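Local structure of glycosyl hydrolase BlGH5_18 (Bifidobacterium longum subsp. infantis, 7LQX) at residues M21-N29 with F347-D356; M52-M60 with L333-K341. The protein is a family GH5_18 glycoside hydrolase from a gut bacterium that probably cleaves glycosidic bonds during the breakdown of N-glycans. One frame throughout, in Å; residues are numbered along the deposited sequence.

Interaction 1 (M21-N29 with F347-D356); sequences MMRMRFGVN and FAEMAQEYRD
The F26 ring lies with one face on the backbone of A351, whose CA stands 3.6 Å from the ring centroid, almost on the ring normal, in a CH-pi contact. At the edge of the same ring, near its plane, comes F347; the two phenyl planes are inclined at 59°. The F347 ring in turn meets G27 O with its own edge, CE2 lying 3.3 Å from that oxygen. This is the first strand of the (beta/alpha)8 barrel of GH5 enzymes, 25-29, packed against helix 342-354, which follows the eighth strand; the axis of its 347-354 part runs nearly antiparallel to strand 25-29, at 160°. CB of F26 points toward the helix, and chi1 of -79°, with CG beside the backbone N, lays the ring against A351; Y354 CB also packs, 3.6 Å from F26 CZ. The backbones join at R355: M24 N donates to R355 O at 2.7 Å. The R23 guanidinium has R355 CB at its edge, and in the conformer given its NH2 forms a salt bridge with D61. M24 O, buried here, has no hydrogen-bond partner; R355 CA approaches it at 3.4 Å in a CA-H...O contact.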
ATOM      1  N   MET A  21      44.136  12.003  -6.627  1.00 49.39           N
ATOM      2  CA  MET A  21      43.366  12.625  -5.512  1.00 51.70           C
ATOM      3  C   MET A  21      42.479  11.593  -4.813  1.00 52.86           C
ATOM      4  O   MET A  21      41.740  10.855  -5.464  1.00 58.13           O
ATOM      5  CB  MET A  21      42.505  13.775  -6.044  1.00 52.33           C
HETATM    6  N   MSE A  22      42.565  11.552  -3.483  1.00 42.11           N
HETATM    7  CA  MSE A  22      41.770  10.637  -2.665  1.00 35.54           C
HETATM    8  C   MSE A  22      40.871  11.466  -1.762  1.00 36.18           C
HETATM    9  O   MSE A  22      41.177  12.627  -1.487  1.00 37.40           O
HETATM   10  CB  MSE A  22      42.679   9.764  -1.805  1.00 42.66           C
HETATM   11  CG  MSE A  22      43.689   8.950  -2.596  1.00 63.98           C
HETATM   12 SE   MSE A  22      42.844   7.668  -3.799  1.00 98.73          SE
HETATM   13  CE  MSE A  22      42.413   6.263  -2.518  1.00 80.37           C
ATOM     14  N   ARG A  23      39.798  10.859  -1.258  0.54 32.90           N
ATOM     15  CA  ARG A  23      38.885  11.594  -0.393  0.54 22.84           C
ATOM     16  C   ARG A  23      37.856  10.648   0.203  0.54 23.18           C
ATOM     17  O   ARG A  23      37.660   9.528  -0.279  0.54 24.22           O
ATOM     18  CB  ARG A  23      38.204  12.718  -1.183  0.54 23.54           C
ATOM     19  CG  ARG A  23      37.583  12.269  -2.515  0.54 28.26           C
ATOM     20  CD  ARG A  23      36.401  13.159  -2.922  0.54 28.00           C
ATOM     21  NE  ARG A  23      35.797  13.715  -1.726  0.54 27.55           N
ATOM     22  CZ  ARG A  23      34.515  13.975  -1.547  0.54 16.71           C
ATOM     23  NH1 ARG A  23      33.639  13.749  -2.512  0.54 18.74           N
ATOM     24  NH2 ARG A  23      34.140  14.472  -0.388  0.54 15.72           N
HETATM   25  N   MSE A  24      37.207  11.118   1.273  1.00 16.33           N
HETATM   26  CA  MSE A  24      36.149  10.375   1.955  1.00 15.40           C
HETATM   27  C   MSE A  24      34.859  11.162   1.730  1.00 13.79           C
HETATM   28  O   MSE A  24      34.823  12.369   1.949  1.00 13.91           O
HETATM   29  CB  MSE A  24      36.393  10.278   3.458  1.00 15.12           C
HETATM   30  CG  MSE A  24      35.267   9.577   4.207  1.00 14.02           C
HETATM   31 SE   MSE A  24      35.626   9.440   6.127  1.00 22.25          SE
HETATM   32  CE  MSE A  24      37.134   8.237   6.064  1.00 17.15           C
ATOM     33  N   ARG A  25      33.799  10.476   1.331  0.66 13.04           N
ATOM     34  CA  ARG A  25      32.566  11.151   0.964  0.66 11.94           C
ATOM     35  C   ARG A  25      31.729  11.451   2.201  0.66 10.90           C
ATOM     36  O   ARG A  25      31.658  10.646   3.136  0.66 10.77           O
ATOM     37  CB  ARG A  25      31.768  10.264   0.005  0.66 15.07           C
ATOM     38  CG  ARG A  25      32.558   9.658  -1.157  0.66 25.15           C
ATOM     39  CD  ARG A  25      32.984  10.689  -2.193  0.66 28.10           C
ATOM     40  NE  ARG A  25      31.875  11.544  -2.601  0.66 21.80           N
ATOM     41  CZ  ARG A  25      31.059  11.307  -3.625  0.66 15.52           C
ATOM     42  NH1 ARG A  25      31.209  10.229  -4.390  0.66 16.58           N
ATOM     43  NH2 ARG A  25      30.086  12.172  -3.880  0.66 11.73           N
ATOM     44  N   PHE A  26      31.094  12.623   2.203  1.00 10.31           N
ATOM     45  CA  PHE A  26      30.181  13.028   3.272  1.00  9.47           C
ATOM     46  C   PHE A  26      28.863  13.481   2.661  1.00  9.41           C
ATOM     47  O   PHE A  26      28.852  14.316   1.751  1.00  9.68           O
ATOM     48  CB  PHE A  26      30.796  14.116   4.166  1.00  9.80           C
ATOM     49  CG  PHE A  26      31.773  13.567   5.158  1.00 10.41           C
ATOM     50  CD1 PHE A  26      33.090  13.306   4.801  1.00 11.45           C
ATOM     51  CD2 PHE A  26      31.359  13.253   6.440  1.00 10.67           C
ATOM     52  CE1 PHE A  26      33.975  12.773   5.721  1.00 12.16           C
ATOM     53  CE2 PHE A  26      32.235  12.720   7.357  1.00 10.75           C
ATOM     54  CZ  PHE A  26      33.541  12.466   6.997  1.00 11.79           C
ATOM     55  N   GLY A  27      27.765  12.906   3.134  1.00  8.49           N
ATOM     56  CA  GLY A  27      26.469  13.242   2.586  1.00  8.91           C
ATOM     57  C   GLY A  27      25.356  12.936   3.562  1.00  8.15           C
ATOM     58  O   GLY A  27      25.594  12.638   4.734  1.00  7.67           O
ATOM     59  N   VAL A  28      24.120  13.025   3.066  1.00  7.19           N
ATOM     60  CA  VAL A  28      22.941  12.806   3.895  1.00  6.82           C
ATOM     61  C   VAL A  28      21.933  11.927   3.175  1.00  6.75           C
ATOM     62  O   VAL A  28      21.811  11.942   1.946  1.00  7.42           O
ATOM     63  CB  VAL A  28      22.253  14.117   4.350  1.00  8.53           C
ATOM     64  CG1 VAL A  28      23.172  14.922   5.239  1.00  8.97           C
ATOM     65  CG2 VAL A  28      21.803  14.936   3.156  1.00  9.42           C
ATOM     66  N   ASN A  29      21.209  11.152   3.972  1.00  7.39           N
ATOM     67  CA  ASN A  29      19.971  10.519   3.549  1.00  6.85           C
ATOM     68  C   ASN A  29      18.907  11.600   3.527  1.00  7.25           C
ATOM     69  O   ASN A  29      18.600  12.191   4.564  1.00  7.53           O
ATOM     70  CB  ASN A  29      19.622   9.421   4.543  1.00  6.72           C
ATOM     71  CG  ASN A  29      20.557   8.232   4.417  1.00  5.89           C
ATOM     72  OD1 ASN A  29      20.411   7.427   3.504  1.00  7.35           O
ATOM     73  ND2 ASN A  29      21.534   8.134   5.321  1.00  6.64           N
ATOM     74  N   PHE A 347      28.306  17.541  12.192  1.00  9.65           N
ATOM     75  CA  PHE A 347      28.566  16.742  10.998  1.00  9.36           C
ATOM     76  C   PHE A 347      29.322  17.550   9.957  1.00  9.83           C
ATOM     77  O   PHE A 347      30.245  17.030   9.319  1.00  8.93           O
ATOM     78  CB  PHE A 347      27.257  16.199  10.436  1.00  9.35           C
ATOM     79  CG  PHE A 347      27.434  15.124   9.395  1.00  8.10           C
ATOM     80  CD1 PHE A 347      28.162  13.977   9.675  1.00  8.32           C
ATOM     81  CD2 PHE A 347      26.849  15.243   8.149  1.00  9.04           C
ATOM     82  CE1 PHE A 347      28.313  12.975   8.728  1.00 10.22           C
ATOM     83  CE2 PHE A 347      26.998  14.240   7.204  1.00  9.99           C
ATOM     84  CZ  PHE A 347      27.729  13.111   7.497  1.00  9.11           C
ATOM     85  N   ALA A 348      28.977  18.833   9.802  1.00 10.25           N
ATOM     86  CA  ALA A 348      29.726  19.701   8.903  1.00 10.33           C
ATOM     87  C   ALA A 348      31.190  19.771   9.315  1.00 11.92           C
ATOM     88  O   ALA A 348      32.087  19.740   8.462  1.00 11.51           O
ATOM     89  CB  ALA A 348      29.109  21.100   8.891  1.00 11.76           C
ATOM     90  N   GLU A 349      31.450  19.872  10.622  1.00 11.18           N
ATOM     91  CA  GLU A 349      32.825  19.921  11.106  1.00 14.24           C
ATOM     92  C   GLU A 349      33.559  18.631  10.783  1.00 11.08           C
ATOM     93  O   GLU A 349      34.737  18.647  10.414  1.00 12.59           O
ATOM     94  CB  GLU A 349      32.838  20.163  12.615  1.00 14.39           C
ATOM     95  CG  GLU A 349      32.405  21.560  13.026  1.00 21.10           C
ATOM     96  CD  GLU A 349      31.909  21.637  14.468  1.00 35.82           C
ATOM     97  OE1 GLU A 349      31.260  22.648  14.821  1.00 41.23           O
ATOM     98  OE2 GLU A 349      32.158  20.693  15.248  1.00 34.59           O
HETATM   99  N   MSE A 350      32.879  17.505  10.906  1.00 10.80           N
HETATM  100  CA  MSE A 350      33.521  16.227  10.638  1.00 10.32           C
HETATM  101  C   MSE A 350      33.832  16.079   9.155  1.00 11.09           C
HETATM  102  O   MSE A 350      34.893  15.576   8.785  1.00 10.74           O
HETATM  103  CB  MSE A 350      32.646  15.083  11.132  1.00 12.26           C
HETATM  104  CG  MSE A 350      32.476  15.051  12.647  1.00 11.10           C
HETATM  105 SE   MSE A 350      34.129  15.012  13.657  1.00 24.50          SE
HETATM  106  CE  MSE A 350      34.533  16.903  13.772  1.00 32.03           C
ATOM    107  N   ALA A 351      32.918  16.517   8.292  1.00  9.10           N
ATOM    108  CA  ALA A 351      33.189  16.462   6.862  1.00 11.05           C
ATOM    109  C   ALA A 351      34.408  17.305   6.516  1.00 11.66           C
ATOM    110  O   ALA A 351      35.266  16.884   5.730  1.00 11.16           O
ATOM    111  CB  ALA A 351      31.967  16.946   6.089  1.00 11.83           C
ATOM    112  N   GLN A 352      34.517  18.486   7.117  1.00 11.23           N
ATOM    113  CA  GLN A 352      35.670  19.337   6.854  1.00 14.22           C
ATOM    114  C   GLN A 352      36.960  18.682   7.335  1.00 12.18           C
ATOM    115  O   GLN A 352      38.004  18.800   6.681  1.00 14.97           O
ATOM    116  CB  GLN A 352      35.470  20.699   7.522  1.00 16.08           C
ATOM    117  CG  GLN A 352      36.461  21.759   7.047  1.00 24.22           C
ATOM    118  CD  GLN A 352      36.087  22.346   5.694  1.00 41.37           C
ATOM    119  OE1 GLN A 352      34.939  22.248   5.255  1.00 42.47           O
ATOM    120  NE2 GLN A 352      37.057  22.963   5.028  1.00 53.21           N
ATOM    121  N   GLU A 353      36.915  17.985   8.471  1.00 12.39           N
ATOM    122  CA  GLU A 353      38.123  17.372   9.014  1.00 15.41           C
ATOM    123  C   GLU A 353      38.550  16.143   8.217  1.00 13.03           C
ATOM    124  O   GLU A 353      39.751  15.891   8.058  1.00 13.76           O
ATOM    125  CB  GLU A 353      37.894  16.993  10.480  1.00 15.80           C
ATOM    126  CG  GLU A 353      39.104  16.386  11.168  1.00 23.32           C
ATOM    127  CD  GLU A 353      38.879  16.150  12.651  1.00 43.00           C
ATOM    128  OE1 GLU A 353      39.744  15.513  13.289  1.00 49.04           O
ATOM    129  OE2 GLU A 353      37.838  16.599  13.178  1.00 45.95           O
ATOM    130  N   TYR A 354      37.594  15.361   7.711  1.00 10.77           N
ATOM    131  CA  TYR A 354      37.905  14.038   7.187  1.00 11.39           C
ATOM    132  C   TYR A 354      37.805  13.891   5.675  1.00 11.68           C
ATOM    133  O   TYR A 354      38.361  12.928   5.140  1.00 11.42           O
ATOM    134  CB  TYR A 354      37.032  12.959   7.860  1.00 10.51           C
ATOM    135  CG  TYR A 354      37.479  12.683   9.271  1.00 11.06           C
ATOM    136  CD1 TYR A 354      38.515  11.800   9.538  1.00 12.67           C
ATOM    137  CD2 TYR A 354      36.897  13.340  10.338  1.00 14.90           C
ATOM    138  CE1 TYR A 354      38.943  11.577  10.835  1.00 13.68           C
ATOM    139  CE2 TYR A 354      37.323  13.121  11.632  1.00 17.35           C
ATOM    140  CZ  TYR A 354      38.342  12.233  11.873  1.00 17.44           C
ATOM    141  OH  TYR A 354      38.769  12.010  13.158  1.00 20.81           O
ATOM    142  N   ARG A 355      37.152  14.811   4.962  1.00 11.26           N
ATOM    143  CA  ARG A 355      36.900  14.532   3.550  1.00 10.98           C
ATOM    144  C   ARG A 355      38.194  14.380   2.756  1.00 13.59           C
ATOM    145  O   ARG A 355      38.239  13.600   1.797  1.00 13.51           O
ATOM    146  CB  ARG A 355      35.992  15.577   2.897  1.00 13.62           C
ATOM    147  CG  ARG A 355      36.542  16.968   2.752  1.00 15.68           C
ATOM    148  CD  ARG A 355      35.636  17.826   1.840  1.00 16.64           C
ATOM    149  NE  ARG A 355      34.359  18.192   2.451  1.00 18.98           N
ATOM    150  CZ  ARG A 355      34.189  19.256   3.234  1.00 21.54           C
ATOM    151  NH1 ARG A 355      35.220  20.041   3.513  1.00 23.60           N
ATOM    152  NH2 ARG A 355      32.995  19.533   3.744  1.00 17.62           N
ATOM    153  N   ASP A 356      39.247  15.109   3.132  1.00 10.33           N
ATOM    154  CA  ASP A 356      40.517  15.070   2.420  1.00 12.58           C
ATOM    155  C   ASP A 356      41.635  14.430   3.228  1.00 11.24           C
ATOM    156  O   ASP A 356      42.791  14.464   2.799  1.00 13.64           O
ATOM    157  CB  ASP A 356      40.944  16.481   2.008  1.00 16.85           C
ATOM    158  CG  ASP A 356      39.893  17.184   1.196  1.00 28.42           C
ATOM    159  OD1 ASP A 356      39.309  16.534   0.303  1.00 28.84           O
ATOM    160  OD2 ASP A 356      39.640  18.378   1.462  1.00 39.95           O
TER
HETATM  161  O   HOH W   1      40.490  15.216  -1.362  1.00 29.19           O

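Interaction 2 (M52-M60 with L333-K341); sequences MRRIRNLGM and LFDEHGNIK
The C-terminal part of helix 45-57 faces the irregular segment 333-341, with CA atoms 8.3 Å apart for R54 and G338 and 8.9 Å for I55 and F334, so that side chains bridge the gap. The F334 ring reaches across to the helix: its CZ lies 3.5 Å from the backbone R54 O, and L58 CD1 packs 3.6 Å from F334 CE2. Its chi1 of -69° sets CG of L58 beside the backbone N, and the side chain comes from the direction opposite to F334 and spreads its two methyls, CD1 against the ring and L333 CD1, CD2 against I340. The pair L58 CD2 and I340 CD1, 3.3 Å apart, is tighter than ordinary van der Waals contact. Helix 45-57 is the first helix of the (beta/alpha)8 barrel, and 333-341 belongs to the long connection between the eighth strand and helix 342-354. The helix finishes in a Schellman motif at G59, just past L58. On the more exposed side R54 extends its chain from CG to NE and donates through NH2 to G338 O at 2.8 Å; the acceptor lies in the guanidinium plane, although the donor stands above the carbonyl plane. A water accepts from the same NH2 and donates to H337 O and N339 OD1, while R54 NE forms a salt bridge with E50. A leucine in place of R54 would probably leave G338 O and this water without their donor and E50 without one of its charged partners. The turn that presents G338 O is a type I beta turn, D335 to G338, and D335 OD1 fastens it by accepting H337 N, in an Asx turn, and N339 N from opposite faces of its carboxylate.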
HETATM    1  N   MSE A  52      18.159  21.238  -0.819  1.00 11.94           N
HETATM    2  CA  MSE A  52      19.453  20.860  -1.362  1.00 11.85           C
HETATM    3  C   MSE A  52      20.496  21.952  -1.194  1.00 12.60           C
HETATM    4  O   MSE A  52      21.670  21.665  -0.953  1.00 12.51           O
HETATM    5  CB  MSE A  52      19.327  20.519  -2.845  1.00 13.73           C
HETATM    6  CG  MSE A  52      18.508  19.296  -3.120  1.00 12.87           C
HETATM    7 SE   MSE A  52      19.330  17.649  -2.573  1.00 23.27          SE
HETATM    8  CE  MSE A  52      17.988  16.427  -3.302  1.00 13.73           C
ATOM      9  N   ARG A  53      20.073  23.209  -1.340  1.00 13.40           N
ATOM     10  CA  ARG A  53      20.985  24.320  -1.102  1.00 14.22           C
ATOM     11  C   ARG A  53      21.515  24.282   0.326  1.00 14.12           C
ATOM     12  O   ARG A  53      22.721  24.421   0.560  1.00 14.33           O
ATOM     13  CB  ARG A  53      20.274  25.642  -1.389  1.00 15.15           C
ATOM     14  CG  ARG A  53      21.166  26.865  -1.274  1.00 16.14           C
ATOM     15  CD  ARG A  53      20.369  28.158  -1.419  1.00 21.07           C
ATOM     16  NE  ARG A  53      19.540  28.419  -0.243  1.00 22.12           N
ATOM     17  CZ  ARG A  53      19.985  28.993   0.874  1.00 21.91           C
ATOM     18  NH1 ARG A  53      21.252  29.373   0.969  1.00 25.90           N
ATOM     19  NH2 ARG A  53      19.164  29.184   1.898  1.00 25.02           N
ATOM     20  N   ARG A  54      20.627  24.068   1.297  1.00 13.83           N
ATOM     21  CA  ARG A  54      21.053  24.054   2.694  1.00 13.84           C
ATOM     22  C   ARG A  54      21.929  22.844   3.002  1.00 13.11           C
ATOM     23  O   ARG A  54      22.898  22.951   3.762  1.00 13.32           O
ATOM     24  CB  ARG A  54      19.820  24.114   3.592  1.00 16.04           C
ATOM     25  CG  ARG A  54      19.068  25.428   3.403  1.00 18.72           C
ATOM     26  CD  ARG A  54      17.998  25.679   4.444  1.00 26.88           C
ATOM     27  NE  ARG A  54      17.163  26.816   4.059  1.00 30.01           N
ATOM     28  CZ  ARG A  54      16.247  27.376   4.842  1.00 36.52           C
ATOM     29  NH1 ARG A  54      15.533  28.401   4.398  1.00 37.99           N
ATOM     30  NH2 ARG A  54      16.051  26.918   6.071  1.00 43.38           N
ATOM     31  N   ILE A  55      21.607  21.689   2.421  1.00 12.34           N
ATOM     32  CA  ILE A  55      22.448  20.504   2.581  1.00 11.72           C
ATOM     33  C   ILE A  55      23.835  20.758   2.005  1.00 12.06           C
ATOM     34  O   ILE A  55      24.853  20.468   2.644  1.00 12.04           O
ATOM     35  CB  ILE A  55      21.765  19.291   1.921  1.00 10.95           C
ATOM     36  CG1 ILE A  55      20.520  18.895   2.719  1.00 10.60           C
ATOM     37  CG2 ILE A  55      22.749  18.129   1.799  1.00 10.46           C
ATOM     38  CD1 ILE A  55      19.581  17.994   1.954  1.00 10.51           C
ATOM     39  N   ARG A  56      23.897  21.316   0.793  1.00 12.44           N
ATOM     40  CA  ARG A  56      25.196  21.608   0.195  1.00 12.86           C
ATOM     41  C   ARG A  56      26.001  22.548   1.083  1.00 13.53           C
ATOM     42  O   ARG A  56      27.227  22.417   1.195  1.00 13.66           O
ATOM     43  CB  ARG A  56      25.010  22.229  -1.191  1.00 13.34           C
ATOM     44  CG  ARG A  56      26.295  22.756  -1.841  1.00 13.98           C
ATOM     45  CD  ARG A  56      27.328  21.660  -2.096  1.00 13.52           C
ATOM     46  NE  ARG A  56      28.570  22.203  -2.652  1.00 16.68           N
ATOM     47  CZ  ARG A  56      29.565  22.715  -1.925  1.00 18.13           C
ATOM     48  NH1 ARG A  56      29.479  22.760  -0.601  1.00 23.04           N
ATOM     49  NH2 ARG A  56      30.655  23.187  -2.519  1.00 19.64           N
ATOM     50  N   ASN A  57      25.329  23.513   1.713  1.00 14.02           N
ATOM     51  CA  ASN A  57      26.023  24.506   2.524  1.00 14.80           C
ATOM     52  C   ASN A  57      26.612  23.922   3.802  1.00 14.52           C
ATOM     53  O   ASN A  57      27.467  24.565   4.418  1.00 15.14           O
ATOM     54  CB  ASN A  57      25.091  25.678   2.817  1.00 16.33           C
ATOM     55  CG  ASN A  57      24.922  26.585   1.616  1.00 19.49           C
ATOM     56  OD1 ASN A  57      25.658  26.473   0.634  1.00 22.17           O
ATOM     57  ND2 ASN A  57      23.957  27.487   1.683  1.00 24.15           N
ATOM     58  N   LEU A  58      26.194  22.721   4.205  1.00 13.68           N
ATOM     59  CA  LEU A  58      26.881  21.984   5.255  1.00 14.93           C
ATOM     60  C   LEU A  58      28.211  21.404   4.800  1.00 15.00           C
ATOM     61  O   LEU A  58      28.927  20.812   5.622  1.00 16.59           O
ATOM     62  CB  LEU A  58      26.028  20.809   5.726  1.00 16.11           C
ATOM     63  CG  LEU A  58      24.749  21.097   6.497  1.00 18.49           C
ATOM     64  CD1 LEU A  58      24.109  19.758   6.864  1.00 19.94           C
ATOM     65  CD2 LEU A  58      25.031  21.939   7.727  1.00 20.58           C
ATOM     66  N   GLY A  59      28.545  21.530   3.521  1.00 13.37           N
ATOM     67  CA  GLY A  59      29.722  20.887   2.985  1.00 13.24           C
ATOM     68  C   GLY A  59      29.505  19.460   2.548  1.00 12.39           C
ATOM     69  O   GLY A  59      30.458  18.669   2.541  1.00 12.26           O
HETATM   70  N   MSE A  60      28.280  19.098   2.190  1.00 11.93           N
HETATM   71  CA  MSE A  60      27.976  17.750   1.735  1.00 11.18           C
HETATM   72  C   MSE A  60      28.300  17.605   0.258  1.00 11.25           C
HETATM   73  O   MSE A  60      28.156  18.554  -0.515  1.00 13.24           O
HETATM   74  CB  MSE A  60      26.497  17.447   1.950  1.00 10.73           C
HETATM   75  CG  MSE A  60      26.044  17.580   3.381  1.00 11.64           C
HETATM   76 SE   MSE A  60      26.873  16.313   4.587  1.00 19.03          SE
HETATM   77  CE  MSE A  60      28.272  17.401   5.312  1.00 11.52           C
ATOM     78  N   LEU A 333      19.484  16.541  10.728  1.00  7.87           N
ATOM     79  CA  LEU A 333      20.494  17.568  10.947  1.00  8.22           C
ATOM     80  C   LEU A 333      19.876  18.960  10.919  1.00  8.21           C
ATOM     81  O   LEU A 333      20.441  19.895  11.493  1.00  9.65           O
ATOM     82  CB  LEU A 333      21.566  17.472   9.860  1.00  9.32           C
ATOM     83  CG  LEU A 333      22.328  16.157   9.751  1.00  8.36           C
ATOM     84  CD1 LEU A 333      23.348  16.290   8.618  1.00 10.26           C
ATOM     85  CD2 LEU A 333      22.985  15.794  11.059  1.00  9.43           C
ATOM     86  N   PHE A 334      18.743  19.104  10.235  1.00  8.58           N
ATOM     87  CA  PHE A 334      17.931  20.310  10.222  1.00  9.42           C
ATOM     88  C   PHE A 334      16.604  19.979  10.885  1.00  9.71           C
ATOM     89  O   PHE A 334      16.113  18.849  10.784  1.00 10.00           O
ATOM     90  CB  PHE A 334      17.629  20.762   8.789  1.00  9.68           C
ATOM     91  CG  PHE A 334      18.838  21.161   8.013  1.00 10.46           C
ATOM     92  CD1 PHE A 334      19.313  22.459   8.064  1.00 13.02           C
ATOM     93  CD2 PHE A 334      19.511  20.243   7.234  1.00 13.21           C
ATOM     94  CE1 PHE A 334      20.434  22.832   7.348  1.00 12.26           C
ATOM     95  CE2 PHE A 334      20.641  20.610   6.518  1.00 13.59           C
ATOM     96  CZ  PHE A 334      21.100  21.903   6.576  1.00 14.17           C
ATOM     97  N   ASP A 335      16.022  20.960  11.569  1.00  9.94           N
ATOM     98  CA  ASP A 335      14.729  20.758  12.206  1.00  9.08           C
ATOM     99  C   ASP A 335      13.613  20.836  11.165  1.00 10.31           C
ATOM    100  O   ASP A 335      13.846  21.056   9.974  1.00 11.89           O
ATOM    101  CB  ASP A 335      14.562  21.685  13.411  1.00 10.78           C
ATOM    102  CG  ASP A 335      14.491  23.145  13.041  1.00 11.83           C
ATOM    103  OD1 ASP A 335      14.044  23.489  11.923  1.00 11.58           O
ATOM    104  OD2 ASP A 335      14.881  23.966  13.903  1.00 13.81           O
ATOM    105  N   GLU A 336      12.376  20.641  11.623  1.00 11.75           N
ATOM    106  CA  GLU A 336      11.231  20.573  10.720  1.00 13.97           C
ATOM    107  C   GLU A 336      10.865  21.921  10.123  1.00 16.09           C
ATOM    108  O   GLU A 336       9.942  21.985   9.300  1.00 16.99           O
ATOM    109  CB  GLU A 336      10.011  19.972  11.426  1.00 15.95           C
ATOM    110  CG  GLU A 336       9.372  20.879  12.483  1.00 15.88           C
ATOM    111  CD  GLU A 336       8.041  20.349  12.981  1.00 24.23           C
ATOM    112  OE1 GLU A 336       7.366  19.638  12.214  1.00 21.05           O
ATOM    113  OE2 GLU A 336       7.656  20.651  14.132  1.00 26.75           O
ATOM    114  N   HIS A 337      11.536  23.000  10.519  1.00 13.58           N
ATOM    115  CA  HIS A 337      11.377  24.294   9.875  1.00 15.09           C
ATOM    116  C   HIS A 337      12.584  24.665   9.027  1.00 15.32           C
ATOM    117  O   HIS A 337      12.661  25.792   8.529  1.00 18.61           O
ATOM    118  CB  HIS A 337      11.059  25.354  10.925  1.00 17.22           C
ATOM    119  CG  HIS A 337       9.801  25.069  11.684  1.00 18.19           C
ATOM    120  ND1 HIS A 337       8.548  25.252  11.142  1.00 21.12           N
ATOM    121  CD2 HIS A 337       9.602  24.590  12.935  1.00 20.53           C
ATOM    122  CE1 HIS A 337       7.632  24.914  12.031  1.00 20.83           C
ATOM    123  NE2 HIS A 337       8.246  24.506  13.127  1.00 21.40           N
ATOM    124  N   GLY A 338      13.514  23.733   8.833  1.00 14.53           N
ATOM    125  CA  GLY A 338      14.617  23.915   7.922  1.00 14.84           C
ATOM    126  C   GLY A 338      15.872  24.500   8.519  1.00 14.96           C
ATOM    127  O   GLY A 338      16.813  24.790   7.773  1.00 16.38           O
ATOM    128  N   ASN A 339      15.932  24.668   9.830  1.00 12.98           N
ATOM    129  CA  ASN A 339      17.054  25.342  10.466  1.00 11.11           C
ATOM    130  C   ASN A 339      18.041  24.355  11.056  1.00 11.42           C
ATOM    131  O   ASN A 339      17.656  23.325  11.615  1.00 11.61           O
ATOM    132  CB  ASN A 339      16.522  26.279  11.537  1.00 12.87           C
ATOM    133  CG  ASN A 339      15.633  27.334  10.948  1.00 15.09           C
ATOM    134  OD1 ASN A 339      15.990  27.950   9.943  1.00 18.58           O
ATOM    135  ND2 ASN A 339      14.452  27.516  11.518  1.00 14.96           N
ATOM    136  N   ILE A 340      19.327  24.672  10.905  1.00 11.18           N
ATOM    137  CA  ILE A 340      20.375  23.742  11.294  1.00 11.20           C
ATOM    138  C   ILE A 340      20.324  23.477  12.793  1.00 10.26           C
ATOM    139  O   ILE A 340      20.085  24.381  13.606  1.00 11.61           O
ATOM    140  CB  ILE A 340      21.736  24.310  10.855  1.00 11.67           C
ATOM    141  CG1 ILE A 340      22.821  23.241  10.951  1.00 13.06           C
ATOM    142  CG2 ILE A 340      22.121  25.526  11.688  1.00 13.76           C
ATOM    143  CD1 ILE A 340      24.183  23.704  10.443  1.00 17.19           C
ATOM    144  N   LYS A 341      20.544  22.237  13.158  1.00  9.71           N
ATOM    145  CA  LYS A 341      20.616  21.806  14.540  1.00  9.70           C
ATOM    146  C   LYS A 341      22.064  21.642  14.965  1.00 10.19           C
ATOM    147  O   LYS A 341      22.970  21.574  14.127  1.00  9.65           O
ATOM    148  CB  LYS A 341      19.883  20.470  14.698  1.00  9.47           C
ATOM    149  CG  LYS A 341      18.411  20.558  14.342  1.00 10.32           C
ATOM    150  CD  LYS A 341      17.745  19.206  14.128  1.00 11.97           C
ATOM    151  CE  LYS A 341      17.777  18.328  15.366  1.00 10.38           C
ATOM    152  NZ  LYS A 341      17.188  16.987  15.086  1.00  9.89           N
TER
HETATM  153  O   HOH W   2      14.158  28.270   7.500  1.00 33.95           O

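From the N terminus the chain enters strand 25-29, at the centre of interaction 1, and, after a loop, enters helix 45-57, whose end supplies interaction 2. After most of the barrel it returns through 333-341, closing the inner loop of interaction 2, and then through 347-356, closing the outer loop of interaction 1; interaction 2 is thus nested inside the loop closed by interaction 1. Together they tie the opening beta-alpha unit to the connection and helix that follow the last barrel strand. The contacts, with centres about 15 Å apart, also touch: R355 NH2 probably bonds to G59 O, F347 packs on M60, and V28 meets I55.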